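Local atomic coordinates of malarial CLPB2 atpase/hsp101 protein (Plasmodium falciparum, PDB entry 4IRF), a protein that probably uses ATP hydrolysis, as a ClpB-type AAA+ chaperone, to unfold and translocate proteins, and is represented here by its N-terminal cargo-binding domain. Residues I17-A22 / I38-A43; S47-T52 / V112-L117. One frame throughout, in Å; residues are numbered along the deposited sequence.

Contact 1 of 2, residues I17-A22 / I38-A43; sequences INILNA and IHILSA
Between Ile19, Leu20 and Ala22 on one helix and Ile40 and Ala43 on the other no ring or amide plane intervenes. The nearby flat group is the imidazole of His39, whose ring leads away from segment 17-22 and packs on Ala27 further along that helix: Ile38 CG2 lies over one face, 4.0 Å above the His39 ring plane and offset toward the rim, His32 meets it edge-to-face, and ND1 is hydrogen-bonded to Lys36 N. The interface itself is aliphatic. The axes of 17-22 and 38-43 come within 8.0 Å and make an angle of 120°. Ala43 sits where the backbones are nearest, its CA 5.4 Å from that of Ile19. Its methyl points at the partner helix and is held between two kinds of surface: Ala43 CB is 3.3 Å from the carbonyl Ile19 O and 3.8 Å from the methyl Ala22 CB. With chi1 at -78°, Ile19 keeps CG1 beside its backbone N and swings CG2 anti to that N, which brings Ile19 CG2 to 4.0 Å from Ile40 CG2. Next to this, the extended Ile40 chain (chi2 -179°) carries its end methyl to Leu20, end methyl against end methyl with the two chains set at a slant, Leu20 CD2 3.6 Å from Ile40 CD1. Ile19 and Ile40 both go on to touch Leu117 of helix 114-121. No hydrogen bond spans the two segments: the small Ala22 and Ala43 allow the close approach, while branched side chains fill the flank, so shape and hydrophobic burial hold this pair.

Contact 2 of 2, residues S47-T52 / V112-L117; sequences SDYGST and VDVEHL
Two helix N-termini meet here, that of helix 48-56, opened by Ser47, and that of helix 114-121, opened by Asp113, with Tyr49 reaching across from the first to Val114 and Glu115 of the second. The tyrosine ring projects toward the partner because CG stands anti to the backbone N (chi1 -171°). Val114 meets the ring obliquely, its CB 3.6 Å from Tyr49 CD1; the valine runs alongside the tyrosine but points the opposite way. Asp113 OD1 lies over one ring face, toward the rim. Glu115 instead arrives at the ring edge: its chain bends at chi2 (85°), bringing OE2 into the ring plane, where it accepts a very short hydrogen bond of 2.5 Å from Tyr49 OH. Carboxylate and ring planes are turned 75° apart. Lys148 pairs with both acids, through Asp113 OD2 and Glu115 OE1, and Arg15 adds a second salt bridge to Asp113 OD2; these cations would offset the negative charge gathered beside the tyrosine. Ser47 OG makes a capping bond, accepting from Gly50 N at 2.9 Å, while Gly50 CA comes 4.3 Å from Val114 CG1. Asp113 holds the N-cap position of the other helix without such a bond; its OD1 accepts instead from the next residue, Val114 N, at 2.6 Å, on the anti side and somewhat out of the carboxylate plane. Asp113 N donates in the imidazole plane to His116 ND1, 3.0 Å away. The whole is two helix starts packed together within the all-helical Clp N-terminal domain, about 60 residues apart in the chain.

Overall arrangement
Both contacts are largely buried and lie near the middle of the domain, their centres about 10 Å apart, with contact 1 the nearer to the chain's centre. They share no helix, yet helix 37-46 runs into helix 48-56 through Ser47, and the two interfaces touch: Ile19 CD1 of contact 1 lies 3.7 Å from Val114 CG2 and 3.8 Å from Ser47 OG, both of contact 2. Contact 1 is a crossing of helix bodies with apolar side chains and no hydrogen bond between its segments. Contact 2, set at helix starts, keeps an apolar patch but adds a polar cluster tied to Arg15 of helix 14-29 and Lys148 of helix 138-151.

Contact 1 of 2, residues I17-A22 / I38-A43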
# COMPACT_ATOMS: atom_id res chain seq x y z
N ILE A 17 -2.18 3.66 9.43
CA ILE A 17 -0.89 3.88 10.10
C ILE A 17 -0.22 2.53 10.40
O ILE A 17 0.98 2.39 10.22
CB ILE A 17 -1.13 4.59 11.44
CG1 ILE A 17 -1.63 6.02 11.23
CG2 ILE A 17 0.15 4.66 12.25
CD1 ILE A 17 -0.68 6.86 10.46
N ASN A 18 -1.00 1.55 10.84
CA ASN A 18 -0.44 0.23 11.12
C ASN A 18 0.17 -0.44 9.89
O ASN A 18 1.21 -1.10 9.97
CB ASN A 18 -1.49 -0.69 11.77
CG ASN A 18 -1.86 -0.23 13.17
OD1 ASN A 18 -1.10 0.48 13.84
ND2 ASN A 18 -3.04 -0.66 13.64
N ILE A 19 -0.47 -0.27 8.74
CA ILE A 19 0.10 -0.72 7.49
C ILE A 19 1.43 -0.01 7.21
O ILE A 19 2.41 -0.65 6.82
CB ILE A 19 -0.87 -0.51 6.29
CG1 ILE A 19 -1.94 -1.61 6.30
CG2 ILE A 19 -0.17 -0.65 4.97
CD1 ILE A 19 -3.18 -1.23 5.56
N LEU A 20 1.45 1.31 7.38
CA LEU A 20 2.68 2.07 7.17
C LEU A 20 3.79 1.60 8.11
O LEU A 20 4.91 1.40 7.68
CB LEU A 20 2.42 3.55 7.36
CG LEU A 20 1.46 4.16 6.35
CD1 LEU A 20 1.18 5.62 6.75
CD2 LEU A 20 2.06 4.09 4.96
N ASN A 21 3.47 1.40 9.38
CA ASN A 21 4.50 0.93 10.32
C ASN A 21 4.96 -0.50 10.03
O ASN A 21 6.13 -0.85 10.24
CB ASN A 21 4.00 1.05 11.75
CG ASN A 21 3.93 2.49 12.22
OD1 ASN A 21 4.67 3.34 11.74
ND2 ASN A 21 3.07 2.76 13.22
N ALA A 22 4.04 -1.36 9.58
CA ALA A 22 4.46 -2.70 9.19
C ALA A 22 5.35 -2.61 7.96
O ALA A 22 6.29 -3.43 7.75
CB ALA A 22 3.26 -3.62 8.91
N ILE A 38 6.65 -0.45 -2.62
CA ILE A 38 6.55 -1.91 -2.61
C ILE A 38 6.49 -2.45 -1.20
O ILE A 38 5.76 -3.40 -0.92
CB ILE A 38 7.68 -2.60 -3.40
CG1 ILE A 38 7.43 -4.11 -3.45
CG2 ILE A 38 9.04 -2.27 -2.75
CD1 ILE A 38 6.08 -4.46 -4.15
N HIS A 39 7.22 -1.83 -0.26
CA HIS A 39 7.16 -2.26 1.13
C HIS A 39 5.80 -2.03 1.77
O HIS A 39 5.34 -2.84 2.58
CB HIS A 39 8.22 -1.55 1.97
CG HIS A 39 9.59 -1.73 1.43
ND1 HIS A 39 10.48 -0.68 1.26
CD2 HIS A 39 10.24 -2.84 1.02
CE1 HIS A 39 11.59 -1.14 0.74
NE2 HIS A 39 11.48 -2.46 0.60
N ILE A 40 5.18 -0.90 1.42
CA ILE A 40 3.86 -0.60 1.91
C ILE A 40 2.86 -1.58 1.32
O ILE A 40 1.98 -2.05 2.06
CB ILE A 40 3.43 0.82 1.58
CG1 ILE A 40 4.39 1.79 2.30
CG2 ILE A 40 1.98 1.04 2.01
CD1 ILE A 40 4.02 3.24 2.05
N LEU A 41 3.02 -1.88 0.03
CA LEU A 41 2.13 -2.88 -0.64
C LEU A 41 2.22 -4.25 0.07
O LEU A 41 1.18 -4.87 0.36
CB LEU A 41 2.41 -2.98 -2.13
CG LEU A 41 1.55 -4.06 -2.80
CD1 LEU A 41 0.08 -3.77 -2.63
CD2 LEU A 41 1.92 -4.22 -4.24
N SER A 42 3.44 -4.68 0.40
CA SER A 42 3.61 -5.97 1.11
C SER A 42 2.78 -5.96 2.39
O SER A 42 2.00 -6.88 2.66
CB SER A 42 5.09 -6.18 1.47
OG SER A 42 5.28 -7.38 2.20
N ALA A 43 2.91 -4.87 3.16
CA ALA A 43 2.16 -4.69 4.40
C ALA A 43 0.63 -4.65 4.21
O ALA A 43 -0.14 -5.17 5.02
CB ALA A 43 2.65 -3.42 5.12

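Contact 2 of 2, residues S47-T52 / V112-L117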
# COMPACT_ATOMS: atom_id res chain seq x y z
N SER A 47 -2.26 -7.25 5.70
CA SER A 47 -3.10 -6.77 6.78
C SER A 47 -4.50 -7.39 6.78
O SER A 47 -4.94 -7.94 5.74
CB SER A 47 -3.28 -5.25 6.68
OG SER A 47 -4.03 -4.91 5.53
N ASP A 48 -5.19 -7.28 7.91
CA ASP A 48 -6.57 -7.76 8.01
C ASP A 48 -7.46 -7.11 6.95
O ASP A 48 -8.16 -7.79 6.20
CB ASP A 48 -7.16 -7.47 9.39
CG ASP A 48 -6.73 -8.48 10.45
OD1 ASP A 48 -6.13 -9.53 10.09
OD2 ASP A 48 -7.01 -8.23 11.64
N TYR A 49 -7.42 -5.79 6.89
CA TYR A 49 -8.35 -5.06 6.04
C TYR A 49 -7.94 -5.17 4.58
O TYR A 49 -8.78 -5.37 3.68
CB TYR A 49 -8.41 -3.60 6.47
CG TYR A 49 -9.50 -2.81 5.80
CD1 TYR A 49 -9.36 -2.37 4.49
CD2 TYR A 49 -10.67 -2.51 6.47
CE1 TYR A 49 -10.35 -1.65 3.87
CE2 TYR A 49 -11.67 -1.78 5.85
CZ TYR A 49 -11.50 -1.36 4.55
OH TYR A 49 -12.48 -0.62 3.91
N GLY A 50 -6.65 -4.99 4.32
CA GLY A 50 -6.14 -5.12 2.97
C GLY A 50 -6.38 -6.49 2.36
O GLY A 50 -6.69 -6.59 1.16
N SER A 51 -6.23 -7.55 3.15
CA SER A 51 -6.38 -8.90 2.59
C SER A 51 -7.83 -9.18 2.21
O SER A 51 -8.12 -9.77 1.18
CB SER A 51 -5.84 -9.96 3.56
OG SER A 51 -6.46 -9.87 4.83
N THR A 52 -8.74 -8.75 3.07
CA THR A 52 -10.17 -8.80 2.78
C THR A 52 -10.53 -7.97 1.54
O THR A 52 -11.32 -8.40 0.70
CB THR A 52 -10.95 -8.28 3.95
OG1 THR A 52 -10.63 -9.07 5.11
CG2 THR A 52 -12.45 -8.34 3.67
N VAL A 112 -8.02 9.10 5.82
CA VAL A 112 -7.34 8.31 4.81
C VAL A 112 -7.41 6.83 5.21
O VAL A 112 -6.88 6.43 6.23
CB VAL A 112 -5.87 8.76 4.63
CG1 VAL A 112 -5.21 7.98 3.51
CG2 VAL A 112 -5.80 10.26 4.32
N ASP A 113 -8.11 6.03 4.41
CA ASP A 113 -8.29 4.61 4.68
C ASP A 113 -7.42 3.78 3.74
O ASP A 113 -6.71 4.30 2.89
CB ASP A 113 -9.79 4.22 4.53
CG ASP A 113 -10.18 3.02 5.38
OD1 ASP A 113 -9.32 2.18 5.67
OD2 ASP A 113 -11.37 2.92 5.76
N VAL A 114 -7.50 2.46 3.89
CA VAL A 114 -6.70 1.56 3.09
C VAL A 114 -6.92 1.67 1.59
O VAL A 114 -5.98 1.56 0.83
CB VAL A 114 -6.90 0.09 3.57
CG1 VAL A 114 -5.98 -0.84 2.84
CG2 VAL A 114 -6.61 0.01 5.04
N GLU A 115 -8.17 1.90 1.15
CA GLU A 115 -8.43 2.03 -0.28
C GLU A 115 -7.74 3.25 -0.84
O GLU A 115 -7.36 3.27 -2.02
CB GLU A 115 -9.93 2.20 -0.54
CG GLU A 115 -10.77 0.96 -0.18
CD GLU A 115 -11.18 0.88 1.29
OE1 GLU A 115 -10.64 1.61 2.15
OE2 GLU A 115 -12.08 0.04 1.58
N HIS A 116 -7.64 4.30 -0.04
CA HIS A 116 -7.01 5.55 -0.50
C HIS A 116 -5.50 5.36 -0.62
O HIS A 116 -4.89 5.83 -1.58
CB HIS A 116 -7.37 6.69 0.46
CG HIS A 116 -8.86 6.84 0.61
ND1 HIS A 116 -9.50 6.67 1.81
CD2 HIS A 116 -9.82 7.07 -0.31
CE1 HIS A 116 -10.80 6.82 1.63
NE2 HIS A 116 -11.02 7.07 0.35
N LEU A 117 -4.93 4.62 0.33
CA LEU A 117 -3.54 4.24 0.27
C LEU A 117 -3.32 3.36 -0.95
O LEU A 117 -2.34 3.55 -1.71
CB LEU A 117 -3.15 3.52 1.58
CG LEU A 117 -1.71 3.14 1.76
CD1 LEU A 117 -0.79 4.36 1.63
CD2 LEU A 117 -1.57 2.52 3.12